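Local coordinates for protein sgbp-b (Bacteroides uniformis, PDB 7K44) that probably binds xyloglucan at the cell surface, as a surface glycan-binding protein of a polysaccharide utilization locus in a gut bacterium, at residues 30-35 and 111-116; 35-40 and 49-54; 59-64 and 107-112; 100-105 and 119-124. One frame throughout, in Å; residues are numbered along the deposited sequence.

Overall arrangement
All four contacts lie in the N-terminal immunoglobulin-like beta sandwich. Interaction 2 pairs two strands of one sheet. Interactions 3 and 4 pair strands of the other sheet, with their centres about 18 Å apart along it. Interaction 1 joins the two sheets at an edge. Its centre is about 8 Å from that of interaction 3 and about 13 Å from that of interaction 2, with which it shares Thr35. Between the sheets, Ile51 of interaction 2 packs on Val108 of interaction 3, and Leu49 on Phe119 of interaction 4. The calcium site, Asn213, Asp215, Asp241, Lys243 and Asp378, belongs to the C-terminal xyloglucan-binding domain and involves none of these segments.

Interaction 1: residues 30-35 and 111-116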
# COMPACT_ATOMS: atom_id res chain seq x y z
N PRO A 30 20.52 -27.99 -17.24
CA PRO A 30 19.48 -27.36 -16.43
C PRO A 30 18.09 -27.63 -17.00
O PRO A 30 17.95 -27.87 -18.19
CB PRO A 30 19.81 -25.87 -16.53
CG PRO A 30 21.27 -25.82 -16.85
CD PRO A 30 21.52 -27.02 -17.72
N ALA A 31 17.07 -27.60 -16.13
CA ALA A 31 15.71 -27.98 -16.48
C ALA A 31 14.90 -26.75 -16.88
O ALA A 31 15.15 -25.64 -16.40
CB ALA A 31 15.04 -28.65 -15.29
N PRO A 32 13.90 -26.92 -17.75
CA PRO A 32 13.10 -25.77 -18.18
C PRO A 32 12.21 -25.25 -17.06
O PRO A 32 11.82 -25.97 -16.15
CB PRO A 32 12.26 -26.33 -19.32
CG PRO A 32 12.11 -27.78 -18.99
CD PRO A 32 13.42 -28.17 -18.36
N TYR A 33 11.90 -23.96 -17.15
CA TYR A 33 10.95 -23.33 -16.24
C TYR A 33 10.18 -22.26 -16.99
O TYR A 33 10.64 -21.73 -18.01
CB TYR A 33 11.64 -22.76 -14.99
CG TYR A 33 12.61 -21.63 -15.27
CD1 TYR A 33 13.92 -21.90 -15.67
CD2 TYR A 33 12.22 -20.31 -15.13
CE1 TYR A 33 14.81 -20.87 -15.92
CE2 TYR A 33 13.11 -19.27 -15.37
CZ TYR A 33 14.39 -19.56 -15.77
OH TYR A 33 15.28 -18.53 -16.01
N ILE A 34 8.99 -21.95 -16.49
CA ILE A 34 8.13 -20.92 -17.05
C ILE A 34 7.92 -19.85 -15.99
O ILE A 34 7.44 -20.15 -14.89
CB ILE A 34 6.79 -21.49 -17.54
CG1 ILE A 34 7.01 -22.50 -18.66
CG2 ILE A 34 5.89 -20.36 -18.02
CD1 ILE A 34 5.75 -23.24 -19.07
N THR A 35 8.28 -18.61 -16.31
CA THR A 35 8.07 -17.48 -15.42
C THR A 35 6.69 -16.88 -15.62
O THR A 35 5.99 -16.57 -14.65
CB THR A 35 9.13 -16.42 -15.71
OG1 THR A 35 10.43 -16.97 -15.50
CG2 THR A 35 8.92 -15.20 -14.82
N TYR A 111 13.76 -32.44 -23.44
CA TYR A 111 14.47 -33.69 -23.23
C TYR A 111 14.76 -33.92 -21.75
O TYR A 111 14.49 -35.00 -21.22
CB TYR A 111 15.77 -33.68 -24.03
CG TYR A 111 16.50 -35.00 -24.06
CD1 TYR A 111 16.12 -36.01 -24.94
CD2 TYR A 111 17.58 -35.25 -23.21
CE1 TYR A 111 16.78 -37.22 -24.97
CE2 TYR A 111 18.25 -36.46 -23.24
CZ TYR A 111 17.84 -37.44 -24.12
OH TYR A 111 18.50 -38.65 -24.16
N THR A 112 15.31 -32.91 -21.08
CA THR A 112 15.63 -33.03 -19.66
C THR A 112 14.38 -33.29 -18.84
O THR A 112 14.26 -34.33 -18.17
CB THR A 112 16.34 -31.75 -19.19
OG1 THR A 112 17.58 -31.60 -19.89
CG2 THR A 112 16.61 -31.80 -17.69
N ALA A 113 13.42 -32.37 -18.89
CA ALA A 113 12.21 -32.45 -18.08
C ALA A 113 11.14 -31.59 -18.75
O ALA A 113 11.31 -31.11 -19.87
CB ALA A 113 12.49 -32.00 -16.64
N SER A 114 10.03 -31.40 -18.05
CA SER A 114 8.94 -30.57 -18.53
C SER A 114 8.74 -29.39 -17.58
O SER A 114 9.09 -29.45 -16.40
CB SER A 114 7.62 -31.37 -18.62
OG SER A 114 7.63 -32.24 -19.73
N ALA A 115 8.20 -28.31 -18.13
CA ALA A 115 7.74 -27.18 -17.34
C ALA A 115 6.29 -26.91 -17.71
O ALA A 115 5.86 -27.17 -18.83
CB ALA A 115 8.58 -25.92 -17.60
N PHE A 116 5.52 -26.40 -16.74
CA PHE A 116 4.14 -26.06 -17.02
C PHE A 116 3.71 -24.86 -16.20
O PHE A 116 4.35 -24.49 -15.21
CB PHE A 116 3.19 -27.25 -16.80
CG PHE A 116 3.04 -27.66 -15.36
CD1 PHE A 116 4.02 -28.40 -14.73
CD2 PHE A 116 1.89 -27.34 -14.65
CE1 PHE A 116 3.87 -28.79 -13.41
CE2 PHE A 116 1.74 -27.73 -13.33
CZ PHE A 116 2.73 -28.45 -12.71
O HOH W 1 11.75 -28.79 -15.56
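Pro32 lies against the backbone and small side chains of residues 113-115. Its CB faces the methyl of Ala115, with CB to CB at 4.1 Å. Next along the ring, Pro32 CG rests on the carbonyl of Ala113, 3.5 Å from its O. CD then passes by the same carbonyl and meets the Ala113 methyl, at 4.3 Å from its CB. All three ring carbons therefore have neighbours across the contact. The Ala115 methyl also touches the Pro32 carbonyl, at 3.6 Å from CB to O. Further along, Ile34 CG1 also packs on this methyl, 3.9 Å from Ala115 CB. With CG1 beside the backbone N (chi1 -62°) and the chain extended beyond it, Ile34 CD1 reaches Phe116 CA, 3.8 Å away. No direct hydrogen bond joins the segments. A water spans the gap instead, donating to both Pro32 O and Ser114 O. An alanine at Pro32 would remove the ring carbons CG and CD, and would probably open a gap over the Ala113 carbonyl and free the backbone to turn. Pro32 also touches Cys110 in strand 103-110. Strands 33-35 and 114-116 run nearly parallel, 21° apart, with axes 5.8 Å from each other. Such a first strand running alongside the last, at the edge between two sheets, is typical of immunoglobulin-like beta sandwiches.

Interaction 2: residues 35-40 and 49-54; sequences TRVATT and LRIVGG
This is an antiparallel strand pairing within one beta hairpin, made by strands 33-39 and 48-54 at the edge of a four-stranded sheet. Arg36 with Val52 and Ala38 with Arg50 are hydrogen-bonded pairs. Val37 with Ile51 is a non-hydrogen-bonded pair. At one end Val52 O accepts two N-H groups, from Thr35 N at 2.6 Å and Arg36 N at 3.1 Å. Both donors lie in the carbonyl plane. Two residues thus face one, which makes a classic beta bulge. Arg36 and Val52 lie side by side and point the same way. CG of Arg36 lies between the backbone N and the carbonyl carbon (chi1 58°), which sets the extended chain alongside Val52. This CG packs on Val52 CB at 3.8 Å, and Val52 CG2 sits over the centre of one guanidinium face. An alanine in place of Arg36 would probably leave the Val52 methyls without this cover. On the opposite face of the sheet from Arg36, Val37 CG1 meets Leu49 CD2 at 3.9 Å. Thr39 OG1 bonds to Pro48 O. Strand 91-95 flanks strand 48-54 on its far side. Ile51 faces strand 103-110 across the sandwich, while Val37 and Leu49 pack on Thr117 and Phe119 of strand 114-120.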
# COMPACT_ATOMS: atom_id res chain seq x y z
N THR A 35 8.28 -18.61 -16.31
CA THR A 35 8.07 -17.48 -15.42
C THR A 35 6.69 -16.88 -15.62
O THR A 35 5.99 -16.57 -14.65
CB THR A 35 9.13 -16.42 -15.71
OG1 THR A 35 10.43 -16.97 -15.50
CG2 THR A 35 8.92 -15.20 -14.82
N ARG A 36 6.28 -16.72 -16.87
CA ARG A 36 5.02 -16.08 -17.19
C ARG A 36 4.73 -16.36 -18.66
O ARG A 36 5.59 -16.83 -19.41
CB ARG A 36 5.07 -14.57 -16.96
CG ARG A 36 6.16 -13.88 -17.75
CD ARG A 36 6.24 -12.38 -17.45
NE ARG A 36 7.39 -11.78 -18.14
CZ ARG A 36 7.30 -11.05 -19.25
NH1 ARG A 36 6.11 -10.81 -19.80
NH2 ARG A 36 8.40 -10.56 -19.82
N VAL A 37 3.51 -16.04 -19.05
CA VAL A 37 3.08 -16.11 -20.44
C VAL A 37 2.49 -14.76 -20.81
O VAL A 37 1.60 -14.26 -20.11
CB VAL A 37 2.04 -17.23 -20.65
CG1 VAL A 37 1.55 -17.22 -22.08
CG2 VAL A 37 2.66 -18.56 -20.30
N ALA A 38 3.00 -14.16 -21.87
CA ALA A 38 2.51 -12.89 -22.37
C ALA A 38 1.47 -13.16 -23.44
O ALA A 38 1.70 -13.95 -24.36
CB ALA A 38 3.66 -12.09 -22.97
N THR A 39 0.31 -12.51 -23.31
CA THR A 39 -0.75 -12.64 -24.29
C THR A 39 -1.81 -11.57 -24.02
O THR A 39 -1.88 -11.00 -22.93
CB THR A 39 -1.41 -14.02 -24.25
OG1 THR A 39 -2.22 -14.19 -25.42
CG2 THR A 39 -2.27 -14.19 -23.01
N THR A 40 -2.63 -11.32 -25.04
CA THR A 40 -3.77 -10.43 -24.92
C THR A 40 -5.04 -11.27 -24.77
O THR A 40 -5.16 -12.34 -25.36
CB THR A 40 -3.90 -9.53 -26.15
OG1 THR A 40 -3.85 -10.32 -27.35
CG2 THR A 40 -2.76 -8.52 -26.19
N LEU A 49 0.89 -15.79 -28.35
CA LEU A 49 1.34 -15.95 -26.97
C LEU A 49 2.85 -16.05 -26.96
O LEU A 49 3.47 -16.50 -27.93
CB LEU A 49 0.77 -17.23 -26.31
CG LEU A 49 -0.74 -17.33 -26.09
CD1 LEU A 49 -1.41 -18.03 -27.26
CD2 LEU A 49 -1.05 -18.10 -24.81
N ARG A 50 3.46 -15.65 -25.84
CA ARG A 50 4.89 -15.86 -25.65
C ARG A 50 5.12 -16.48 -24.28
O ARG A 50 4.79 -15.86 -23.26
CB ARG A 50 5.67 -14.54 -25.78
CG ARG A 50 7.17 -14.76 -25.89
CD ARG A 50 7.94 -13.44 -25.87
NE ARG A 50 7.69 -12.63 -27.07
CZ ARG A 50 8.26 -11.45 -27.29
NH1 ARG A 50 9.10 -10.94 -26.40
NH2 ARG A 50 7.98 -10.77 -28.39
N ILE A 51 5.69 -17.67 -24.25
CA ILE A 51 6.11 -18.29 -23.00
C ILE A 51 7.47 -17.71 -22.61
O ILE A 51 8.43 -17.77 -23.39
CB ILE A 51 6.19 -19.81 -23.14
CG1 ILE A 51 4.85 -20.38 -23.60
CG2 ILE A 51 6.63 -20.43 -21.82
CD1 ILE A 51 4.92 -21.87 -23.93
N VAL A 52 7.56 -17.18 -21.39
CA VAL A 52 8.78 -16.56 -20.88
C VAL A 52 9.30 -17.40 -19.72
O VAL A 52 8.58 -17.62 -18.74
CB VAL A 52 8.52 -15.12 -20.43
CG1 VAL A 52 9.79 -14.52 -19.84
CG2 VAL A 52 8.03 -14.30 -21.61
N GLY A 53 10.54 -17.86 -19.83
CA GLY A 53 11.11 -18.69 -18.78
C GLY A 53 12.60 -18.86 -18.94
O GLY A 53 13.35 -17.88 -18.90
N GLY A 54 13.04 -20.10 -19.13
CA GLY A 54 14.45 -20.36 -19.35
C GLY A 54 14.69 -21.83 -19.61
O GLY A 54 13.85 -22.69 -19.31

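Interaction 3: residues 59-64 and 107-112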
# COMPACT_ATOMS: atom_id res chain seq x y z
N ILE A 59 13.43 -28.76 -26.93
CA ILE A 59 11.98 -28.82 -26.85
C ILE A 59 11.49 -29.98 -27.70
O ILE A 59 11.83 -30.10 -28.88
CB ILE A 59 11.35 -27.51 -27.34
CG1 ILE A 59 11.76 -26.34 -26.47
CG2 ILE A 59 9.82 -27.65 -27.40
CD1 ILE A 59 11.32 -25.01 -27.04
N GLN A 60 10.67 -30.83 -27.10
CA GLN A 60 10.05 -31.92 -27.84
C GLN A 60 8.59 -31.68 -28.14
O GLN A 60 8.12 -32.01 -29.23
CB GLN A 60 10.27 -33.25 -27.11
CG GLN A 60 11.76 -33.53 -26.92
CD GLN A 60 12.05 -34.59 -25.90
OE1 GLN A 60 11.22 -34.90 -25.04
NE2 GLN A 60 13.25 -35.16 -25.97
N ARG A 61 7.85 -31.07 -27.21
CA ARG A 61 6.46 -30.75 -27.45
C ARG A 61 6.09 -29.48 -26.70
O ARG A 61 6.67 -29.17 -25.66
CB ARG A 61 5.54 -31.88 -26.98
CG ARG A 61 5.21 -32.86 -28.06
CD ARG A 61 4.32 -33.98 -27.56
NE ARG A 61 4.75 -35.26 -28.12
CZ ARG A 61 4.74 -35.55 -29.42
NH1 ARG A 61 4.30 -34.65 -30.31
NH2 ARG A 61 5.16 -36.74 -29.83
N VAL A 62 5.11 -28.77 -27.24
CA VAL A 62 4.43 -27.68 -26.54
C VAL A 62 2.94 -27.97 -26.66
O VAL A 62 2.45 -28.23 -27.77
CB VAL A 62 4.77 -26.31 -27.16
CG1 VAL A 62 4.00 -25.20 -26.45
CG2 VAL A 62 6.26 -26.07 -27.07
N TYR A 63 2.23 -27.96 -25.54
CA TYR A 63 0.81 -28.31 -25.63
C TYR A 63 0.04 -27.74 -24.45
O TYR A 63 0.60 -27.51 -23.38
CB TYR A 63 0.60 -29.83 -25.73
CG TYR A 63 1.10 -30.63 -24.55
CD1 TYR A 63 2.43 -31.04 -24.48
CD2 TYR A 63 0.25 -31.00 -23.51
CE1 TYR A 63 2.90 -31.78 -23.40
CE2 TYR A 63 0.71 -31.73 -22.43
CZ TYR A 63 2.03 -32.13 -22.38
OH TYR A 63 2.49 -32.86 -21.30
N PHE A 64 -1.25 -27.51 -24.68
CA PHE A 64 -2.20 -27.23 -23.62
C PHE A 64 -2.82 -28.53 -23.14
O PHE A 64 -3.07 -29.45 -23.94
CB PHE A 64 -3.32 -26.32 -24.14
CG PHE A 64 -2.85 -24.96 -24.59
CD1 PHE A 64 -2.38 -24.75 -25.88
CD2 PHE A 64 -2.90 -23.87 -23.72
CE1 PHE A 64 -1.96 -23.49 -26.30
CE2 PHE A 64 -2.48 -22.60 -24.14
CZ PHE A 64 -2.01 -22.42 -25.43
N VAL A 107 2.16 -26.46 -21.32
CA VAL A 107 3.30 -27.32 -21.02
C VAL A 107 4.37 -27.17 -22.09
O VAL A 107 4.07 -27.17 -23.29
CB VAL A 107 2.87 -28.80 -20.91
CG1 VAL A 107 4.02 -29.63 -20.40
CG2 VAL A 107 1.64 -28.94 -20.03
N VAL A 108 5.63 -27.08 -21.65
CA VAL A 108 6.79 -27.22 -22.52
C VAL A 108 7.52 -28.49 -22.10
O VAL A 108 8.08 -28.56 -21.00
CB VAL A 108 7.73 -26.01 -22.42
CG1 VAL A 108 8.96 -26.22 -23.31
CG2 VAL A 108 7.00 -24.73 -22.79
N GLU A 109 7.50 -29.49 -22.97
CA GLU A 109 8.13 -30.78 -22.72
C GLU A 109 9.47 -30.80 -23.45
O GLU A 109 9.51 -30.76 -24.68
CB GLU A 109 7.21 -31.89 -23.22
CG GLU A 109 7.68 -33.31 -22.93
CD GLU A 109 6.78 -34.35 -23.57
OE1 GLU A 109 5.57 -34.38 -23.25
OE2 GLU A 109 7.28 -35.15 -24.39
N CYS A 110 10.56 -30.84 -22.68
CA CYS A 110 11.92 -30.88 -23.22
C CYS A 110 12.54 -32.24 -22.92
O CYS A 110 11.97 -33.08 -22.23
CB CYS A 110 12.77 -29.77 -22.60
SG CYS A 110 12.21 -28.08 -22.94
N TYR A 111 13.76 -32.44 -23.44
CA TYR A 111 14.47 -33.69 -23.23
C TYR A 111 14.76 -33.92 -21.75
O TYR A 111 14.49 -35.00 -21.22
CB TYR A 111 15.77 -33.68 -24.03
CG TYR A 111 16.50 -35.00 -24.06
CD1 TYR A 111 16.12 -36.01 -24.94
CD2 TYR A 111 17.58 -35.25 -23.21
CE1 TYR A 111 16.78 -37.22 -24.97
CE2 TYR A 111 18.25 -36.46 -23.24
CZ TYR A 111 17.84 -37.44 -24.12
OH TYR A 111 18.50 -38.65 -24.16
N THR A 112 15.31 -32.91 -21.08
CA THR A 112 15.63 -33.03 -19.66
C THR A 112 14.38 -33.29 -18.84
O THR A 112 14.26 -34.33 -18.17
CB THR A 112 16.34 -31.75 -19.19
OG1 THR A 112 17.58 -31.60 -19.89
CG2 THR A 112 16.61 -31.80 -17.69
O HOH W 2 5.02 -36.50 -25.66
O HOH W 3 4.88 -33.46 -20.62
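Glu109 O is gripped by two backbone N-H groups, Gln60 N at 2.7 Å and Arg61 N at 3.0 Å. Both approach in the carbonyl plane, and Arg61 N lies on a lone pair. Gln60 and Arg61 thus both face Glu109, as a classic beta bulge. From the bulge onward the strands pair regularly: Arg61 with Glu109, then Val62 with Val108, then Tyr63 with Val107. The first and last of these are hydrogen-bonded pairs. On the Tyr63 face of the sheet, Val107 packs under the tyrosine ring. Its CB lies 3.9 Å from the Tyr63 centroid, 16° off the ring normal, which makes a CH-pi contact. Tyr63 CG sits between the backbone N and the carbonyl carbon (chi1 61°), and this swings the ring across to the neighbouring strand, over Val107. Glu109 extends from the same face. Its carboxylate is almost perpendicular to the Tyr63 ring, with 83° between the planes. One water donates to Glu109 OE1 at 2.9 Å and also bonds to Tyr63 OH. A second water accepts from Arg61 NE and donates to Glu109 OE2. The Arg61 and Glu109 charges do not touch directly, since NE and OE2 stay 4.5 Å apart. On the other face of the sheet, Ile59 CG1 meets Cys110 SG at 4.0 Å and leads to the sandwich core. Arg61 forms its salt bridge with Glu79 of strand 78-80. Water thus links the Glu109 carboxylate to Arg61 and Tyr63. Arg61, though already paired with Glu79, may slightly favour its ionised form.

Interaction 4: residues 100-105 and 119-124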
# COMPACT_ATOMS: atom_id res chain seq x y z
N LEU A 100 -9.07 -24.25 -28.53
CA LEU A 100 -8.31 -24.08 -27.30
C LEU A 100 -9.18 -24.36 -26.08
O LEU A 100 -10.34 -23.95 -26.01
CB LEU A 100 -7.77 -22.66 -27.24
CG LEU A 100 -6.76 -22.36 -26.14
CD1 LEU A 100 -5.63 -23.37 -26.16
CD2 LEU A 100 -6.24 -20.95 -26.31
N ILE A 101 -8.59 -25.06 -25.11
CA ILE A 101 -9.28 -25.31 -23.85
C ILE A 101 -9.56 -23.99 -23.13
O ILE A 101 -8.88 -22.98 -23.34
CB ILE A 101 -8.45 -26.25 -22.97
CG1 ILE A 101 -7.13 -25.59 -22.59
CG2 ILE A 101 -8.20 -27.57 -23.68
CD1 ILE A 101 -6.34 -26.34 -21.55
N ASP A 102 -10.57 -24.01 -22.26
CA ASP A 102 -10.90 -22.81 -21.50
C ASP A 102 -9.95 -22.61 -20.32
O ASP A 102 -9.60 -21.47 -19.99
CB ASP A 102 -12.34 -22.88 -21.01
CG ASP A 102 -13.33 -22.58 -22.11
OD1 ASP A 102 -12.99 -21.79 -23.02
OD2 ASP A 102 -14.45 -23.13 -22.06
N GLU A 103 -9.53 -23.70 -19.68
CA GLU A 103 -8.57 -23.62 -18.59
C GLU A 103 -7.88 -24.96 -18.40
O GLU A 103 -8.44 -26.02 -18.68
CB GLU A 103 -9.19 -23.14 -17.27
CG GLU A 103 -10.59 -23.64 -16.96
CD GLU A 103 -11.14 -23.00 -15.69
OE1 GLU A 103 -10.46 -23.06 -14.65
OE2 GLU A 103 -12.24 -22.41 -15.75
N GLY A 104 -6.65 -24.88 -17.89
CA GLY A 104 -5.82 -26.03 -17.63
C GLY A 104 -4.39 -25.58 -17.44
O GLY A 104 -4.11 -24.69 -16.63
N SER A 105 -3.47 -26.17 -18.19
CA SER A 105 -2.06 -25.83 -18.08
C SER A 105 -1.47 -25.75 -19.48
O SER A 105 -1.94 -26.39 -20.42
CB SER A 105 -1.26 -26.83 -17.23
OG SER A 105 -1.85 -27.05 -15.95
N PHE A 119 -3.07 -21.98 -17.18
CA PHE A 119 -3.58 -21.26 -18.34
C PHE A 119 -5.09 -21.12 -18.24
O PHE A 119 -5.78 -22.07 -17.86
CB PHE A 119 -3.24 -21.97 -19.67
CG PHE A 119 -3.84 -21.29 -20.87
CD1 PHE A 119 -3.26 -20.13 -21.38
CD2 PHE A 119 -5.02 -21.73 -21.43
CE1 PHE A 119 -3.82 -19.47 -22.44
CE2 PHE A 119 -5.59 -21.07 -22.50
CZ PHE A 119 -4.99 -19.94 -23.01
N ARG A 120 -5.59 -19.94 -18.60
CA ARG A 120 -7.01 -19.75 -18.89
C ARG A 120 -7.15 -18.75 -20.02
O ARG A 120 -6.31 -17.86 -20.21
CB ARG A 120 -7.82 -19.35 -17.65
CG ARG A 120 -7.21 -18.26 -16.82
CD ARG A 120 -8.14 -17.83 -15.69
NE ARG A 120 -9.37 -17.23 -16.20
CZ ARG A 120 -10.59 -17.55 -15.77
NH1 ARG A 120 -10.74 -18.47 -14.82
NH2 ARG A 120 -11.65 -16.95 -16.28
N ARG A 121 -8.23 -18.90 -20.79
CA ARG A 121 -8.43 -18.11 -22.00
C ARG A 121 -8.92 -16.70 -21.74
O ARG A 121 -8.76 -15.84 -22.61
CB ARG A 121 -9.46 -18.77 -22.92
CG ARG A 121 -8.95 -19.89 -23.78
CD ARG A 121 -9.95 -20.18 -24.90
NE ARG A 121 -11.31 -19.80 -24.54
CZ ARG A 121 -11.94 -18.72 -25.00
NH1 ARG A 121 -11.33 -17.90 -25.84
NH2 ARG A 121 -13.18 -18.46 -24.61
N THR A 122 -9.54 -16.45 -20.59
CA THR A 122 -10.13 -15.15 -20.32
C THR A 122 -9.49 -14.55 -19.08
O THR A 122 -9.02 -15.27 -18.19
CB THR A 122 -11.64 -15.28 -20.10
OG1 THR A 122 -11.89 -16.28 -19.11
CG2 THR A 122 -12.32 -15.70 -21.40
N ALA A 123 -9.48 -13.22 -19.03
CA ALA A 123 -8.90 -12.50 -17.91
C ALA A 123 -9.81 -12.59 -16.69
O ALA A 123 -11.04 -12.56 -16.79
CB ALA A 123 -8.72 -11.03 -18.29
N LEU A 124 -9.19 -12.74 -15.52
CA LEU A 124 -9.89 -12.57 -14.26
C LEU A 124 -9.96 -11.08 -13.92
O LEU A 124 -9.12 -10.29 -14.37
CB LEU A 124 -9.13 -13.29 -13.15
CG LEU A 124 -9.09 -14.82 -13.26
CD1 LEU A 124 -8.07 -15.40 -12.31
CD2 LEU A 124 -10.46 -15.40 -13.00
O HOH W 4 -11.70 -19.17 -19.43
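Asp102 and Arg121 form a salt bridge, with OD1 of Asp102 3.0 Å from NE of Arg121. The N-H...O angle is 166°, and the oxygen lies close to the guanidinium plane. The carboxylate is turned 46° against that plane. Arg121 N donates to Asp102 O, so the two residues are joined twice. The Arg121 side chain bends at chi3 (-26°) and runs past Leu100 in the opposite direction. Its CG lies 3.1 Å from Ile101 O, a buried atom with no polar partner. That carbonyl also meets the edge of the Phe119 ring. Leu100 CD2 approaches the same ring at CZ, 3.7 Å away. Behind this shell Gly104, where the chain turns a corner, pairs with Phe119: Gly104 N donates to Phe119 O at 2.9 Å, and Phe119 N to Gly104 O. This closes the open end of the hairpin of strands 103-110 and 114-120. Arg120 grips Thr122 with NE on its O and NH2 on its OG1. Further out, Phe64 stacks edge-to-face on Phe119, and Val43 O accepts from Arg121 NH1. Asp102 and Val43 hold different nitrogens of Arg121, so rotation of the guanidinium is probably restrained, and Asp102 probably balances part of its charge.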